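Local structure of ribonucleoside-diphosphate reductase (Pseudomonas aeruginosa, 5IM3) at residues I692-I697 with A751-R756; L723-E728 with L744-D749. The protein probably supplies the precursors of DNA synthesis by reducing ribonucleoside diphosphates to deoxyribonucleotides, and binds dATP at its N-terminal ATP cone. One frame throughout, in Å; residues are numbered along the deposited sequence.

Contact 1 (I692-I697 with A751-R756); sequences ISYYAI and APLRER
L753 lays its CD2 methyl over one face of the Y694 ring, the main contact between segments 692-697 and 751-756. The leucine can be followed outward from its backbone. Its CB leaves the helix in the direction of 692-697 and already meets the phenol: L753 CB lies 3.9 Å from Y694 CE2 and 4.2 Å from Y694 OH. CG stands anti to the backbone N (chi1 -173°) and carries the branch on across the ring toward helix 679-707. CD2 then settles 3.6 Å above the plane of the Y694 ring, displaced toward the rim on the CD2-CE2 edge, with Y694 CD2 nearest at 3.7 Å. Its direction from the ring centroid is 17° off the normal, a CH-pi contact over the face. The same methyl reaches Y694 O (3.7 Å from L753 CD2) and, one helical turn on, the I697 branch methyl, CG2 of I697 being 3.9 Å from L753 CD2. CD2 of L753 is thus wedged between the flat side of a phenol and the aliphatic branch of I697. Tyrosine and leucine run past one another in opposite senses, each reaching toward the other's backbone. The joint is small, without polar bonds between the two segments, and largely buried, and it lies away from the nucleotide sites. W750 adds an edge-to-face ring contact to Y694, while R756 forms salt bridges with D702 and D705, farther along helix 679-707. On its other flank that helix packs against helix 620-640 through I692, Y695 and A696, within the barrel domain.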
loop_
_atom_site.group_PDB
_atom_site.type_symbol
_atom_site.label_atom_id
_atom_site.label_comp_id
_atom_site.label_asym_id
_atom_site.label_seq_id
_atom_site.Cartn_x
_atom_site.Cartn_y
_atom_site.Cartn_z
ATOM N N ILE A 692 -46.542 -18.312 17.063
ATOM C CA ILE A 692 -46.602 -17.213 18.022
ATOM C C ILE A 692 -47.525 -16.115 17.510
ATOM O O ILE A 692 -48.328 -15.554 18.265
ATOM C CB ILE A 692 -45.185 -16.677 18.308
ATOM C CG1 ILE A 692 -44.324 -17.775 18.935
ATOM C CG2 ILE A 692 -45.243 -15.460 19.229
ATOM C CD1 ILE A 692 -42.869 -17.401 19.115
ATOM N N SER A 693 -47.433 -15.800 16.217
ATOM C CA SER A 693 -48.247 -14.730 15.648
ATOM C C SER A 693 -49.732 -15.028 15.796
ATOM O O SER A 693 -50.516 -14.161 16.202
ATOM C CB SER A 693 -47.893 -14.535 14.178
ATOM O OG SER A 693 -48.884 -13.764 13.533
ATOM N N TYR A 694 -50.139 -16.250 15.449
ATOM C CA TYR A 694 -51.535 -16.642 15.592
ATOM C C TYR A 694 -52.010 -16.439 17.026
ATOM O O TYR A 694 -53.053 -15.822 17.269
ATOM C CB TYR A 694 -51.700 -18.102 15.165
ATOM C CG TYR A 694 -53.132 -18.569 15.046
ATOM C CD1 TYR A 694 -53.836 -19.001 16.160
ATOM C CD2 TYR A 694 -53.775 -18.591 13.814
ATOM C CE1 TYR A 694 -55.141 -19.435 16.056
ATOM C CE2 TYR A 694 -55.082 -19.026 13.699
ATOM C CZ TYR A 694 -55.759 -19.444 14.823
ATOM O OH TYR A 694 -57.060 -19.878 14.714
ATOM N N TYR A 695 -51.239 -16.942 17.992
ATOM C CA TYR A 695 -51.631 -16.838 19.394
ATOM C C TYR A 695 -51.612 -15.392 19.874
ATOM O O TYR A 695 -52.517 -14.961 20.598
ATOM C CB TYR A 695 -50.709 -17.708 20.247
ATOM C CG TYR A 695 -50.797 -19.171 19.890
ATOM C CD1 TYR A 695 -52.027 -19.757 19.623
ATOM C CD2 TYR A 695 -49.657 -19.960 19.800
ATOM C CE1 TYR A 695 -52.128 -21.078 19.294
ATOM C CE2 TYR A 695 -49.751 -21.292 19.467
ATOM C CZ TYR A 695 -51.000 -21.832 19.215
ATOM O OH TYR A 695 -51.120 -23.142 18.883
ATOM N N ALA A 696 -50.593 -14.627 19.485
ATOM C CA ALA A 696 -50.531 -13.229 19.893
ATOM C C ALA A 696 -51.727 -12.455 19.354
ATOM O O ALA A 696 -52.391 -11.716 20.090
ATOM C CB ALA A 696 -49.216 -12.605 19.421
ATOM N N ILE A 697 -52.029 -12.627 18.067
ATOM C CA ILE A 697 -53.191 -11.960 17.491
ATOM C C ILE A 697 -54.465 -12.446 18.170
ATOM O O ILE A 697 -55.353 -11.650 18.499
ATOM C CB ILE A 697 -53.227 -12.181 15.966
ATOM C CG1 ILE A 697 -52.046 -11.452 15.309
ATOM C CG2 ILE A 697 -54.558 -11.696 15.379
ATOM C CD1 ILE A 697 -51.910 -11.686 13.818
ATOM N N ALA A 751 -58.187 -18.199 8.083
ATOM C CA ALA A 751 -59.490 -17.647 7.723
ATOM C C ALA A 751 -60.387 -17.420 8.931
ATOM O O ALA A 751 -61.007 -16.345 9.008
ATOM C CB ALA A 751 -60.170 -18.560 6.695
ATOM N N PRO A 752 -60.507 -18.345 9.890
ATOM C CA PRO A 752 -61.363 -18.059 11.053
ATOM C C PRO A 752 -60.850 -16.913 11.903
ATOM O O PRO A 752 -61.651 -16.116 12.409
ATOM C CB PRO A 752 -61.359 -19.386 11.828
ATOM C CG PRO A 752 -60.941 -20.417 10.834
ATOM C CD PRO A 752 -59.975 -19.718 9.933
ATOM N N LEU A 753 -59.532 -16.808 12.087
ATOM C CA LEU A 753 -58.985 -15.704 12.867
ATOM C C LEU A 753 -59.069 -14.387 12.104
ATOM O O LEU A 753 -59.263 -13.330 12.716
ATOM C CB LEU A 753 -57.538 -16.004 13.257
ATOM C CG LEU A 753 -56.884 -15.005 14.214
ATOM C CD1 LEU A 753 -57.638 -14.943 15.537
ATOM C CD2 LEU A 753 -55.422 -15.364 14.448
ATOM N N ARG A 754 -58.930 -14.427 10.777
ATOM C CA ARG A 754 -59.112 -13.225 9.972
ATOM C C ARG A 754 -60.521 -12.662 10.102
ATOM O O ARG A 754 -60.734 -11.480 9.815
ATOM C CB ARG A 754 -58.798 -13.524 8.502
ATOM C CG ARG A 754 -58.905 -12.315 7.574
ATOM C CD ARG A 754 -58.536 -12.666 6.139
ATOM N NE ARG A 754 -57.103 -12.914 5.984
ATOM C CZ ARG A 754 -56.534 -14.117 5.993
ATOM N NH1 ARG A 754 -57.266 -15.212 6.145
ATOM N NH2 ARG A 754 -55.221 -14.226 5.845
ATOM N N GLU A 755 -61.485 -13.479 10.534
ATOM C CA GLU A 755 -62.845 -12.993 10.729
ATOM C C GLU A 755 -63.000 -12.328 12.092
ATOM O O GLU A 755 -63.550 -11.225 12.193
ATOM C CB GLU A 755 -63.839 -14.145 10.580
ATOM C CG GLU A 755 -65.297 -13.712 10.531
ATOM C CD GLU A 755 -66.254 -14.888 10.548
ATOM O OE1 GLU A 755 -65.909 -15.928 11.149
ATOM O OE2 GLU A 755 -67.348 -14.775 9.958
ATOM N N ARG A 756 -62.513 -12.981 13.152
ATOM C CA ARG A 756 -62.676 -12.429 14.495
ATOM C C ARG A 756 -61.904 -11.130 14.670
ATOM O O ARG A 756 -62.314 -10.271 15.458
ATOM C CB ARG A 756 -62.234 -13.442 15.552
ATOM C CG ARG A 756 -62.264 -12.881 16.978
ATOM C CD ARG A 756 -62.636 -13.936 18.011
ATOM N NE ARG A 756 -61.477 -14.665 18.523
ATOM C CZ ARG A 756 -61.005 -14.579 19.766
ATOM N NH1 ARG A 756 -61.576 -13.791 20.669
ATOM N NH2 ARG A 756 -59.949 -15.300 20.112
#

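Contact 2 (L723-E728 with L744-D749); sequences LPIDSE and LSETLD
I725 and E746 carry the closest approach between the first turn of helix 724-735 and the irregular segment 744-749. The cross-segment contacts are van der Waals in kind. With chi1 at -173° the CG1 branch of I725 lies beside its own carbonyl carbon and turns to the carboxylate of E746; I725 CG1 is 3.3 Å from E746 OE1 and 3.8 Å from E746 CD. The glutamate chain is extended beyond CG and crosses the isoleucine at a slant, so its aliphatic CG also comes near, 4.1 Å from I725 CG1. A looser apolar touch follows one turn along the helix, where E728 CB lies 4.4 Å from L744 CD1.

The hydrogen bonds lie within 723-728 and shape the helix start. L723 is the N-cap residue, and L723 O takes two donors, S727 N and S727 OG, the latter 3.2 Å from L723 O and 49° out of the carbonyl plane. D726 folds back to the N-cap, its OD2 receiving L723 N through the anti lone pair at 3.3 Å. D726 OD1 and E746 OE1, like charges, stay 5.7 Å apart; R754 bridges to D726 OD2, which also accepts from L723 N, and probably offsets any repulsion.

Along 744-749, S745, E746, T747 and L748 lean on helix 679-707, where T747 hydrogen-bonds E690. L744 reaches farther down helix 724-735 to K729 and I732, and I725 also packs on R754 of helix 751-757. The irregular segment 744-749 thus lies against helix 679-707 and helix 724-735 just before helix 751-757.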
loop_
_atom_site.group_PDB
_atom_site.type_symbol
_atom_site.label_atom_id
_atom_site.label_comp_id
_atom_site.label_asym_id
_atom_site.label_seq_id
_atom_site.Cartn_x
_atom_site.Cartn_y
_atom_site.Cartn_z
ATOM N N LEU A 723 -54.080 -9.228 7.625
ATOM C CA LEU A 723 -53.122 -9.654 8.634
ATOM C C LEU A 723 -51.713 -9.489 8.083
ATOM O O LEU A 723 -51.549 -9.124 6.912
ATOM C CB LEU A 723 -53.387 -11.108 9.035
ATOM C CG LEU A 723 -54.844 -11.439 9.354
ATOM C CD1 LEU A 723 -54.993 -12.887 9.782
ATOM C CD2 LEU A 723 -55.382 -10.515 10.425
ATOM N N PRO A 724 -50.670 -9.723 8.888
ATOM C CA PRO A 724 -49.304 -9.598 8.348
ATOM C C PRO A 724 -49.058 -10.451 7.117
ATOM O O PRO A 724 -48.409 -9.988 6.172
ATOM C CB PRO A 724 -48.430 -10.026 9.536
ATOM C CG PRO A 724 -49.217 -9.624 10.723
ATOM C CD PRO A 724 -50.662 -9.868 10.354
ATOM N N ILE A 725 -49.559 -11.688 7.095
ATOM C CA ILE A 725 -49.352 -12.538 5.926
ATOM C C ILE A 725 -49.965 -11.900 4.689
ATOM O O ILE A 725 -49.436 -12.043 3.579
ATOM C CB ILE A 725 -49.925 -13.948 6.181
ATOM C CG1 ILE A 725 -49.560 -14.899 5.034
ATOM C CG2 ILE A 725 -51.439 -13.892 6.374
ATOM C CD1 ILE A 725 -48.068 -15.150 4.890
ATOM N N ASP A 726 -51.082 -11.189 4.852
ATOM C CA ASP A 726 -51.685 -10.463 3.741
ATOM C C ASP A 726 -50.917 -9.187 3.413
ATOM O O ASP A 726 -50.874 -8.781 2.247
ATOM C CB ASP A 726 -53.144 -10.138 4.065
ATOM C CG ASP A 726 -53.983 -11.386 4.278
ATOM O OD1 ASP A 726 -53.909 -12.304 3.434
ATOM O OD2 ASP A 726 -54.711 -11.453 5.290
ATOM N N SER A 727 -50.310 -8.547 4.416
ATOM C CA SER A 727 -49.465 -7.385 4.154
ATOM C C SER A 727 -48.332 -7.731 3.196
ATOM O O SER A 727 -47.987 -6.933 2.317
ATOM C CB SER A 727 -48.899 -6.838 5.465
ATOM O OG SER A 727 -49.920 -6.460 6.365
ATOM N N GLU A 728 -47.730 -8.914 3.357
ATOM C CA GLU A 728 -46.668 -9.339 2.449
ATOM C C GLU A 728 -47.167 -9.403 1.013
ATOM O O GLU A 728 -46.471 -8.972 0.087
ATOM C CB GLU A 728 -46.121 -10.705 2.872
ATOM C CG GLU A 728 -45.179 -10.672 4.057
ATOM C CD GLU A 728 -43.763 -10.280 3.679
ATOM O OE1 GLU A 728 -42.826 -11.032 4.020
ATOM O OE2 GLU A 728 -43.583 -9.220 3.043
ATOM N N LEU A 744 -44.412 -17.397 0.672
ATOM C CA LEU A 744 -45.770 -17.106 1.120
ATOM C C LEU A 744 -46.467 -18.337 1.691
ATOM O O LEU A 744 -47.698 -18.362 1.780
ATOM C CB LEU A 744 -46.585 -16.516 -0.036
ATOM C CG LEU A 744 -46.804 -14.998 -0.066
ATOM C CD1 LEU A 744 -45.526 -14.222 0.215
ATOM C CD2 LEU A 744 -47.381 -14.587 -1.415
ATOM N N SER A 745 -45.710 -19.355 2.097
ATOM C CA SER A 745 -46.310 -20.587 2.581
ATOM C C SER A 745 -46.965 -20.372 3.944
ATOM O O SER A 745 -46.613 -19.464 4.702
ATOM C CB SER A 745 -45.264 -21.698 2.676
ATOM O OG SER A 745 -44.317 -21.426 3.694
ATOM N N GLU A 746 -47.937 -21.234 4.247
ATOM C CA GLU A 746 -48.701 -21.165 5.484
ATOM C C GLU A 746 -49.000 -22.578 5.960
ATOM O O GLU A 746 -49.333 -23.451 5.155
ATOM C CB GLU A 746 -50.016 -20.400 5.286
ATOM C CG GLU A 746 -49.847 -19.020 4.673
ATOM C CD GLU A 746 -51.173 -18.335 4.402
ATOM O OE1 GLU A 746 -51.186 -17.352 3.630
ATOM O OE2 GLU A 746 -52.200 -18.786 4.956
ATOM N N THR A 747 -48.890 -22.798 7.271
ATOM C CA THR A 747 -49.152 -24.104 7.863
ATOM C C THR A 747 -50.371 -24.111 8.776
ATOM O O THR A 747 -50.724 -25.172 9.303
ATOM C CB THR A 747 -47.927 -24.589 8.650
ATOM O OG1 THR A 747 -47.787 -23.821 9.850
ATOM C CG2 THR A 747 -46.661 -24.452 7.813
ATOM N N LEU A 748 -51.020 -22.967 8.979
ATOM C CA LEU A 748 -52.200 -22.851 9.823
ATOM C C LEU A 748 -53.397 -22.433 8.978
ATOM O O LEU A 748 -53.276 -22.138 7.786
ATOM C CB LEU A 748 -51.973 -21.838 10.952
ATOM C CG LEU A 748 -51.375 -22.351 12.265
ATOM C CD1 LEU A 748 -50.062 -23.088 12.045
ATOM C CD2 LEU A 748 -51.179 -21.188 13.225
ATOM N N ASP A 749 -54.566 -22.411 9.615
ATOM C CA ASP A 749 -55.797 -21.926 8.996
ATOM C C ASP A 749 -56.109 -20.556 9.584
ATOM O O ASP A 749 -56.565 -20.452 10.727
ATOM C CB ASP A 749 -56.954 -22.894 9.225
ATOM C CG ASP A 749 -58.256 -22.392 8.629
ATOM O OD1 ASP A 749 -58.201 -21.568 7.689
ATOM O OD2 ASP A 749 -59.332 -22.816 9.098
#

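How the contacts relate
Following the chain from the N terminus, the first of the four segments met is 692-697, on helix 679-707, one side of contact 1. The chain then passes into helix 724-735, leaves it, and returns as 744-749 against that helix's first turn, closing the short loop of contact 2. Helix 751-757 follows, and 751-756 closes the longer loop of contact 1 back on helix 679-707. Contact 2 therefore falls wholly within the span of contact 1, and the two do not cross. Their centres are about 10 Å apart, bridged by R754 NH2 to D726 OD2 (2.9 Å) and by L748 CD2 against Y694 CB (3.7 Å). Together they join three successive helices of the barrel domain.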